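Local atomic coordinates of hypothetical protein Atu2684 (Agrobacterium tumefaciens, PDB entry 2AXO), a protein that is of unknown function but belongs to a family placed among the thioredoxin-like proteins and carries a disulfide of the CxxC type. Residues Val74-His79 with Val175-Thr180; Tyr199-Tyr204 with Ile255-Glu260; Val45-Thr50 with Ala235-Thr240. One frame throughout, in Å; residues are numbered along the deposited sequence.

Overall arrangement
Contacts 1 and 3 join the two main sheets of the chain: the mixed, thioredoxin-like sheet holding strands 45-50 and 74-79, and the antiparallel sheet holding strands 172-186, 196-212, 232-241 and 247-257. Both are deeply buried, their centres about 7 Å apart, and backbone hydrogen bonds connect them within both sheets. Contact 2 forms within the antiparallel sheet, between its two outermost strands, about 7 Å from the centre of contact 1 and about 13 Å from that of contact 3. It is tied to contact 1 through His201 ND1, which is 2.8 Å from Gly75 O. Strand 45-50 leads toward the Cys54-Cys57 disulfide, the side chain of Thr50 at its end touching Cys57.

Contact 1. Residues Val74-His79 with Val175-Thr180; sequences VGLSYH and VVAYFT
Leu76 and Phe179 meet by purely apolar contact, their side chains crossing at about a right angle. One leucine branch, CD2, approaches the ring obliquely and lies 3.5 Å from Phe179 CD1; the other, CD1, rests 4.2 Å from Ala177 CB. A forked side chain suits this place, since each methyl serves a different partner on the facing strand. In Phe179 CG stands between the backbone N and the carbonyl carbon (chi1 57°), which sets the ring over toward Leu76 CD2; the ring also stacks on His201. Ala177 points at the opposing strand, and its small methyl leaves room for both Leu76 and a tyrosine.

The strands belong to different sheets and run at 77° to each other, with axes 8.4 Å apart at closest approach. Two sheets of what the family suggests is a thioredoxin-like domain thus pack at a steep angle. Strand 74-79 is paired in parallel with 45-50 in one of them, and is also hydrogen-bonded to strand 196-212 of the other.

No hydrogen bond crosses between the two strands. Tyr78 OH only packs on Ala177 CB, 4.0 Å away. That buried oxygen has weak hydrogen bonds to Glu47 and Arg100, so the tyrosine can lay its ring in the core, stacked on Phe49, while its polar end still finds partners.

Contact 2. Residues Tyr199-Tyr204 with Ile255-Glu260; sequences YWHSVY and ILLGNE
His201 sits where strand 196-212 turns a corner, with phi and psi both positive (53° and 42°), and its CA lies 10.1 Å from that of Leu257, the nearest pair of CA atoms; side chains alone bridge that gap. The imidazole of His201 and the side chain of Ile255 come from opposite directions. Ile255 points toward the histidine and ends in CD1, 4.1 Å from His201 CE1, while Leu257 brings one branch of its fork to the next ring atom, with CD2 4.3 Å from His201 NE2. Both methyls reach the ring obliquely. In Ile255 the CG1 branch lies anti to the carbonyl carbon (chi1 -77°) and the chain continues extended, which carries CD1 far enough to touch. Long aliphatic residues suit these two positions, as they must span the space between the backbones.

While the methyls lie against CE1 and NE2, both ring nitrogens hold hydrogen bonds to other residues, ND1 to the backbone oxygen of Gly75 and NE2 to Arg181 NH1. With a partner at each nitrogen, the rotation of the imidazole is fixed. The bond from an arginine would make NE2 the acceptor and ND1 the donor, consistent with a neutral ring.

Strands 196-212 and 247-257 are the two outermost strands of the antiparallel sheet, and the contact thus reaches across two intervening strands. At this corner the edge strand 196-212 pairs with 172-186 and also makes backbone hydrogen bonds to strand 74-79, which links the antiparallel sheet to the thioredoxin-like one.

Contact 3. Residues Val45-Thr50 with Ala235-Thr240; sequences VVELFT and AVLLQT
Leu237 reaches into the facing strand with both of its methyls, and each finds a different kind of neighbour. CD2 lies 4.1 Å from Val45 CG1 and is just as near the valine's other methyl, so that it rests against the fork of Val45. CD1 comes to 3.7 Å from Glu47 OE2, where a hydrocarbon meets a carboxylate oxygen and no hydrogen bond is possible. Leucine and glutamate approach from opposite directions. Leucine suits the site because one short, branched side chain can serve two residues on a strand of the other sheet, while the beta-branched Val45 presents a broad apolar surface close to its own backbone.

Glu47 is the unusual member of this buried group. Its CG is anti to the carbonyl carbon (chi1 -67°) and the chain then runs on extended, which takes the carboxylate away from its strand toward polar partners. OE2 forms a salt bridge with Arg100 NH2, which probably offsets the cost of burying the negative charge and favours the ionised form, and OE1 has a weak hydrogen bond with Tyr104 OH. Gln239 positions both partners from a second shell, its OE1 accepting a hydrogen bond from the same Arg100 nitrogen and its NE2 bonded to Tyr104 OH.

Arg100 and Tyr104 come from helix 95-107, which thus supplies polar groups to strands of both sheets. Strand 45-50 runs between 74-79 and 117-120 in the thioredoxin-like sheet, with helix 58-70 touched by Val46 and Leu48, whereas strand 232-241 lies between 172-186 and 247-257 in the antiparallel sheet.

Contact 1. Residues Val74-His79 with Val175-Thr180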
# COMPACT_ATOMS: atom_id res chain seq x y z
N VAL A 74 -5.21 -18.31 -16.79
CA VAL A 74 -6.00 -18.27 -15.56
C VAL A 74 -5.89 -16.80 -15.19
O VAL A 74 -4.82 -16.34 -14.77
CB VAL A 74 -5.38 -19.14 -14.45
CG1 VAL A 74 -6.01 -18.80 -13.11
CG2 VAL A 74 -5.58 -20.62 -14.77
N GLY A 75 -6.98 -16.06 -15.36
CA GLY A 75 -6.96 -14.64 -15.07
C GLY A 75 -7.71 -14.25 -13.81
O GLY A 75 -8.82 -14.71 -13.56
N LEU A 76 -7.08 -13.38 -13.03
CA LEU A 76 -7.65 -12.91 -11.78
C LEU A 76 -7.47 -11.42 -11.62
O LEU A 76 -6.44 -10.87 -12.00
CB LEU A 76 -6.97 -13.60 -10.61
CG LEU A 76 -7.16 -15.12 -10.53
CD1 LEU A 76 -6.15 -15.69 -9.57
CD2 LEU A 76 -8.58 -15.44 -10.10
N SER A 77 -8.48 -10.77 -11.05
CA SER A 77 -8.41 -9.34 -10.81
C SER A 77 -8.49 -9.09 -9.30
O SER A 77 -9.45 -9.52 -8.64
CB SER A 77 -9.57 -8.63 -11.51
OG SER A 77 -9.55 -7.25 -11.21
N TYR A 78 -7.48 -8.42 -8.76
CA TYR A 78 -7.44 -8.09 -7.34
C TYR A 78 -7.59 -6.59 -7.15
O TYR A 78 -6.65 -5.84 -7.40
CB TYR A 78 -6.11 -8.51 -6.70
CG TYR A 78 -5.83 -9.99 -6.68
CD1 TYR A 78 -5.26 -10.62 -7.79
CD2 TYR A 78 -6.10 -10.76 -5.55
CE1 TYR A 78 -4.97 -11.98 -7.77
CE2 TYR A 78 -5.82 -12.12 -5.52
CZ TYR A 78 -5.26 -12.72 -6.64
OH TYR A 78 -4.98 -14.07 -6.62
N HIS A 79 -8.76 -6.15 -6.69
CA HIS A 79 -8.96 -4.72 -6.47
C HIS A 79 -8.26 -4.29 -5.19
O HIS A 79 -8.54 -4.82 -4.11
CB HIS A 79 -10.46 -4.41 -6.38
CG HIS A 79 -11.17 -4.47 -7.70
ND1 HIS A 79 -11.34 -5.64 -8.40
CD2 HIS A 79 -11.74 -3.49 -8.44
CE1 HIS A 79 -12.00 -5.39 -9.52
NE2 HIS A 79 -12.25 -4.09 -9.57
N VAL A 175 -3.45 -22.85 -3.04
CA VAL A 175 -4.17 -21.60 -2.82
C VAL A 175 -5.44 -21.49 -3.67
O VAL A 175 -5.42 -21.77 -4.87
CB VAL A 175 -3.26 -20.39 -3.15
CG1 VAL A 175 -3.99 -19.07 -2.89
CG2 VAL A 175 -1.98 -20.46 -2.32
N VAL A 176 -6.54 -21.07 -3.05
CA VAL A 176 -7.79 -20.90 -3.77
C VAL A 176 -8.21 -19.44 -3.69
O VAL A 176 -8.35 -18.88 -2.60
CB VAL A 176 -8.93 -21.77 -3.20
CG1 VAL A 176 -10.22 -21.53 -3.99
CG2 VAL A 176 -8.54 -23.24 -3.26
N ALA A 177 -8.40 -18.84 -4.86
CA ALA A 177 -8.82 -17.45 -4.95
C ALA A 177 -10.26 -17.45 -5.45
O ALA A 177 -10.54 -17.91 -6.56
CB ALA A 177 -7.91 -16.68 -5.90
N TYR A 178 -11.16 -16.95 -4.62
CA TYR A 178 -12.58 -16.89 -4.96
C TYR A 178 -12.90 -15.56 -5.63
O TYR A 178 -12.45 -14.52 -5.18
CB TYR A 178 -13.41 -17.06 -3.69
CG TYR A 178 -13.15 -18.36 -2.96
CD1 TYR A 178 -13.79 -19.54 -3.35
CD2 TYR A 178 -12.25 -18.42 -1.89
CE1 TYR A 178 -13.54 -20.75 -2.69
CE2 TYR A 178 -11.99 -19.62 -1.23
CZ TYR A 178 -12.64 -20.78 -1.63
OH TYR A 178 -12.37 -21.97 -0.99
N PHE A 179 -13.67 -15.61 -6.70
CA PHE A 179 -14.03 -14.38 -7.40
C PHE A 179 -15.45 -14.41 -7.93
O PHE A 179 -16.10 -15.46 -7.99
CB PHE A 179 -13.08 -14.14 -8.59
CG PHE A 179 -13.03 -15.27 -9.57
CD1 PHE A 179 -12.00 -16.20 -9.53
CD2 PHE A 179 -14.03 -15.42 -10.54
CE1 PHE A 179 -11.96 -17.27 -10.42
CE2 PHE A 179 -14.00 -16.48 -11.44
CZ PHE A 179 -12.96 -17.41 -11.38
N THR A 180 -15.93 -13.22 -8.27
CA THR A 180 -17.24 -13.08 -8.87
C THR A 180 -16.89 -13.15 -10.35
O THR A 180 -15.81 -12.73 -10.75
CB THR A 180 -17.89 -11.71 -8.54
OG1 THR A 180 -17.00 -10.65 -8.92
CG2 THR A 180 -18.19 -11.61 -7.05

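Contact 2. Residues Tyr199-Tyr204 with Ile255-Glu260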
# COMPACT_ATOMS: atom_id res chain seq x y z
N TYR A 199 -16.43 -5.40 -14.18
CA TYR A 199 -15.15 -6.00 -13.82
C TYR A 199 -15.31 -7.51 -13.83
O TYR A 199 -16.37 -8.02 -13.47
CB TYR A 199 -14.71 -5.52 -12.44
CG TYR A 199 -14.29 -4.07 -12.43
CD1 TYR A 199 -13.02 -3.69 -12.86
CD2 TYR A 199 -15.18 -3.07 -12.01
CE1 TYR A 199 -12.64 -2.35 -12.87
CE2 TYR A 199 -14.81 -1.73 -12.03
CZ TYR A 199 -13.55 -1.38 -12.46
OH TYR A 199 -13.18 -0.06 -12.46
N TRP A 200 -14.27 -8.22 -14.23
CA TRP A 200 -14.32 -9.68 -14.31
C TRP A 200 -13.30 -10.37 -13.41
O TRP A 200 -12.19 -9.87 -13.23
CB TRP A 200 -14.10 -10.14 -15.75
CG TRP A 200 -15.22 -9.73 -16.67
CD1 TRP A 200 -15.47 -8.48 -17.16
CD2 TRP A 200 -16.27 -10.57 -17.15
NE1 TRP A 200 -16.62 -8.49 -17.92
CE2 TRP A 200 -17.13 -9.76 -17.93
CE3 TRP A 200 -16.57 -11.93 -17.00
CZ2 TRP A 200 -18.28 -10.27 -18.54
CZ3 TRP A 200 -17.71 -12.44 -17.62
CH2 TRP A 200 -18.55 -11.60 -18.38
N HIS A 201 -13.71 -11.51 -12.86
CA HIS A 201 -12.87 -12.32 -11.98
C HIS A 201 -12.28 -11.55 -10.80
O HIS A 201 -11.12 -11.73 -10.44
CB HIS A 201 -11.78 -13.02 -12.81
CG HIS A 201 -12.30 -14.09 -13.72
ND1 HIS A 201 -11.51 -15.10 -14.22
CD2 HIS A 201 -13.55 -14.33 -14.18
CE1 HIS A 201 -12.25 -15.91 -14.95
NE2 HIS A 201 -13.49 -15.47 -14.95
N SER A 202 -13.11 -10.69 -10.21
CA SER A 202 -12.73 -9.88 -9.06
C SER A 202 -12.65 -10.76 -7.81
O SER A 202 -13.67 -11.26 -7.31
CB SER A 202 -13.75 -8.76 -8.84
OG SER A 202 -13.77 -7.85 -9.92
N VAL A 203 -11.43 -10.96 -7.32
CA VAL A 203 -11.19 -11.79 -6.15
C VAL A 203 -11.66 -11.13 -4.85
O VAL A 203 -11.33 -9.98 -4.57
CB VAL A 203 -9.69 -12.12 -6.04
CG1 VAL A 203 -9.40 -12.95 -4.80
CG2 VAL A 203 -9.24 -12.87 -7.29
N TYR A 204 -12.44 -11.87 -4.06
CA TYR A 204 -12.94 -11.34 -2.80
C TYR A 204 -12.45 -12.12 -1.59
O TYR A 204 -12.72 -11.74 -0.45
CB TYR A 204 -14.46 -11.28 -2.79
CG TYR A 204 -15.14 -12.62 -2.92
CD1 TYR A 204 -15.52 -13.11 -4.17
CD2 TYR A 204 -15.43 -13.38 -1.79
CE1 TYR A 204 -16.18 -14.33 -4.29
CE2 TYR A 204 -16.08 -14.61 -1.90
CZ TYR A 204 -16.46 -15.07 -3.15
OH TYR A 204 -17.13 -16.27 -3.26
N ILE A 255 -8.99 -23.23 -13.09
CA ILE A 255 -10.13 -22.40 -12.76
C ILE A 255 -11.37 -23.27 -12.78
O ILE A 255 -11.53 -24.14 -13.63
CB ILE A 255 -10.34 -21.24 -13.75
CG1 ILE A 255 -9.33 -20.13 -13.46
CG2 ILE A 255 -11.77 -20.69 -13.62
CD1 ILE A 255 -9.50 -18.88 -14.30
N LEU A 256 -12.24 -23.04 -11.81
CA LEU A 256 -13.49 -23.76 -11.70
C LEU A 256 -14.56 -22.69 -11.69
O LEU A 256 -14.57 -21.84 -10.80
CB LEU A 256 -13.54 -24.57 -10.40
CG LEU A 256 -14.87 -25.28 -10.11
CD1 LEU A 256 -15.21 -26.20 -11.28
CD2 LEU A 256 -14.77 -26.08 -8.82
N LEU A 257 -15.44 -22.69 -12.68
CA LEU A 257 -16.50 -21.69 -12.71
C LEU A 257 -17.74 -22.25 -12.04
O LEU A 257 -18.01 -23.44 -12.10
CB LEU A 257 -16.84 -21.29 -14.15
CG LEU A 257 -15.77 -20.54 -14.94
CD1 LEU A 257 -16.31 -20.19 -16.32
CD2 LEU A 257 -15.35 -19.29 -14.18
N GLY A 258 -18.49 -21.36 -11.38
CA GLY A 258 -19.70 -21.78 -10.70
C GLY A 258 -20.70 -22.38 -11.67
O GLY A 258 -21.41 -23.32 -11.33
N ASN A 259 -20.76 -21.82 -12.87
CA ASN A 259 -21.67 -22.32 -13.89
C ASN A 259 -21.07 -23.54 -14.57
O ASN A 259 -20.09 -23.43 -15.31
CB ASN A 259 -21.95 -21.24 -14.92
CG ASN A 259 -22.67 -21.78 -16.13
OD1 ASN A 259 -23.50 -22.68 -16.02
ND2 ASN A 259 -22.36 -21.24 -17.30
N GLU A 260 -21.65 -24.71 -14.33
CA GLU A 260 -21.15 -25.94 -14.95
C GLU A 260 -21.96 -26.36 -16.16
O GLU A 260 -22.17 -27.56 -16.40
CB GLU A 260 -21.12 -27.08 -13.93
CG GLU A 260 -19.98 -27.00 -12.92
CD GLU A 260 -18.61 -26.88 -13.57
OE1 GLU A 260 -18.24 -25.77 -14.02
OE2 GLU A 260 -17.90 -27.91 -13.65

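Contact 3. Residues Val45-Thr50 with Ala235-Thr240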
# COMPACT_ATOMS: atom_id res chain seq x y z
N VAL A 45 -0.60 -17.92 -15.58
CA VAL A 45 -1.46 -17.19 -14.67
C VAL A 45 -1.22 -15.69 -14.73
O VAL A 45 -0.07 -15.23 -14.70
CB VAL A 45 -1.24 -17.66 -13.21
CG1 VAL A 45 -2.10 -16.84 -12.25
CG2 VAL A 45 -1.59 -19.14 -13.10
N VAL A 46 -2.30 -14.93 -14.85
CA VAL A 46 -2.20 -13.47 -14.90
C VAL A 46 -3.04 -12.87 -13.77
O VAL A 46 -4.25 -12.97 -13.78
CB VAL A 46 -2.70 -12.92 -16.26
CG1 VAL A 46 -2.68 -11.39 -16.24
CG2 VAL A 46 -1.82 -13.44 -17.38
N GLU A 47 -2.36 -12.27 -12.80
CA GLU A 47 -3.01 -11.65 -11.67
C GLU A 47 -2.87 -10.14 -11.78
O GLU A 47 -1.77 -9.60 -11.65
CB GLU A 47 -2.37 -12.13 -10.37
CG GLU A 47 -2.63 -13.59 -10.10
CD GLU A 47 -1.89 -14.10 -8.89
OE1 GLU A 47 -0.65 -14.22 -8.97
OE2 GLU A 47 -2.54 -14.36 -7.86
N LEU A 48 -3.99 -9.48 -12.02
CA LEU A 48 -4.00 -8.03 -12.18
C LEU A 48 -4.44 -7.30 -10.92
O LEU A 48 -5.48 -7.62 -10.34
CB LEU A 48 -4.95 -7.67 -13.32
CG LEU A 48 -5.28 -6.19 -13.53
CD1 LEU A 48 -4.08 -5.46 -14.12
CD2 LEU A 48 -6.48 -6.07 -14.45
N PHE A 49 -3.64 -6.34 -10.50
CA PHE A 49 -3.98 -5.52 -9.34
C PHE A 49 -4.46 -4.22 -9.95
O PHE A 49 -3.75 -3.56 -10.71
CB PHE A 49 -2.76 -5.34 -8.44
CG PHE A 49 -2.32 -6.62 -7.80
CD1 PHE A 49 -1.50 -7.51 -8.49
CD2 PHE A 49 -2.84 -7.01 -6.57
CE1 PHE A 49 -1.20 -8.77 -7.96
CE2 PHE A 49 -2.55 -8.26 -6.03
CZ PHE A 49 -1.73 -9.15 -6.73
N THR A 50 -5.70 -3.87 -9.63
CA THR A 50 -6.35 -2.70 -10.21
C THR A 50 -7.30 -2.07 -9.20
O THR A 50 -7.30 -2.43 -8.03
CB THR A 50 -7.15 -3.15 -11.45
OG1 THR A 50 -7.83 -2.04 -12.05
CG2 THR A 50 -8.17 -4.23 -11.06
N ALA A 235 -10.02 -19.94 -8.57
CA ALA A 235 -8.82 -20.33 -9.28
C ALA A 235 -7.99 -21.06 -8.25
O ALA A 235 -7.86 -20.60 -7.12
CB ALA A 235 -8.08 -19.09 -9.78
N VAL A 236 -7.47 -22.22 -8.63
CA VAL A 236 -6.61 -22.99 -7.74
C VAL A 236 -5.20 -22.69 -8.21
O VAL A 236 -4.88 -22.87 -9.38
CB VAL A 236 -6.85 -24.51 -7.86
CG1 VAL A 236 -5.82 -25.27 -7.02
CG2 VAL A 236 -8.27 -24.86 -7.39
N LEU A 237 -4.37 -22.20 -7.30
CA LEU A 237 -3.00 -21.85 -7.65
C LEU A 237 -2.05 -22.70 -6.82
O LEU A 237 -2.08 -22.64 -5.59
CB LEU A 237 -2.74 -20.37 -7.37
CG LEU A 237 -3.70 -19.35 -8.02
CD1 LEU A 237 -3.35 -17.95 -7.56
CD2 LEU A 237 -3.63 -19.45 -9.55
N LEU A 238 -1.22 -23.51 -7.47
CA LEU A 238 -0.25 -24.32 -6.74
C LEU A 238 0.95 -23.39 -6.67
O LEU A 238 1.78 -23.36 -7.58
CB LEU A 238 0.09 -25.60 -7.51
CG LEU A 238 0.97 -26.62 -6.76
CD1 LEU A 238 0.27 -27.08 -5.47
CD2 LEU A 238 1.23 -27.80 -7.67
N GLN A 239 1.04 -22.66 -5.57
CA GLN A 239 2.08 -21.65 -5.41
C GLN A 239 3.19 -21.88 -4.40
O GLN A 239 2.94 -22.16 -3.22
CB GLN A 239 1.38 -20.30 -5.16
CG GLN A 239 2.29 -19.09 -5.09
CD GLN A 239 1.53 -17.79 -5.30
OE1 GLN A 239 0.39 -17.63 -4.86
NE2 GLN A 239 2.17 -16.84 -5.97
N THR A 240 4.42 -21.75 -4.88
CA THR A 240 5.59 -21.90 -4.03
C THR A 240 5.81 -20.57 -3.31
O THR A 240 5.16 -19.57 -3.63
CB THR A 240 6.86 -22.20 -4.86
OG1 THR A 240 7.16 -21.08 -5.70
CG2 THR A 240 6.64 -23.42 -5.72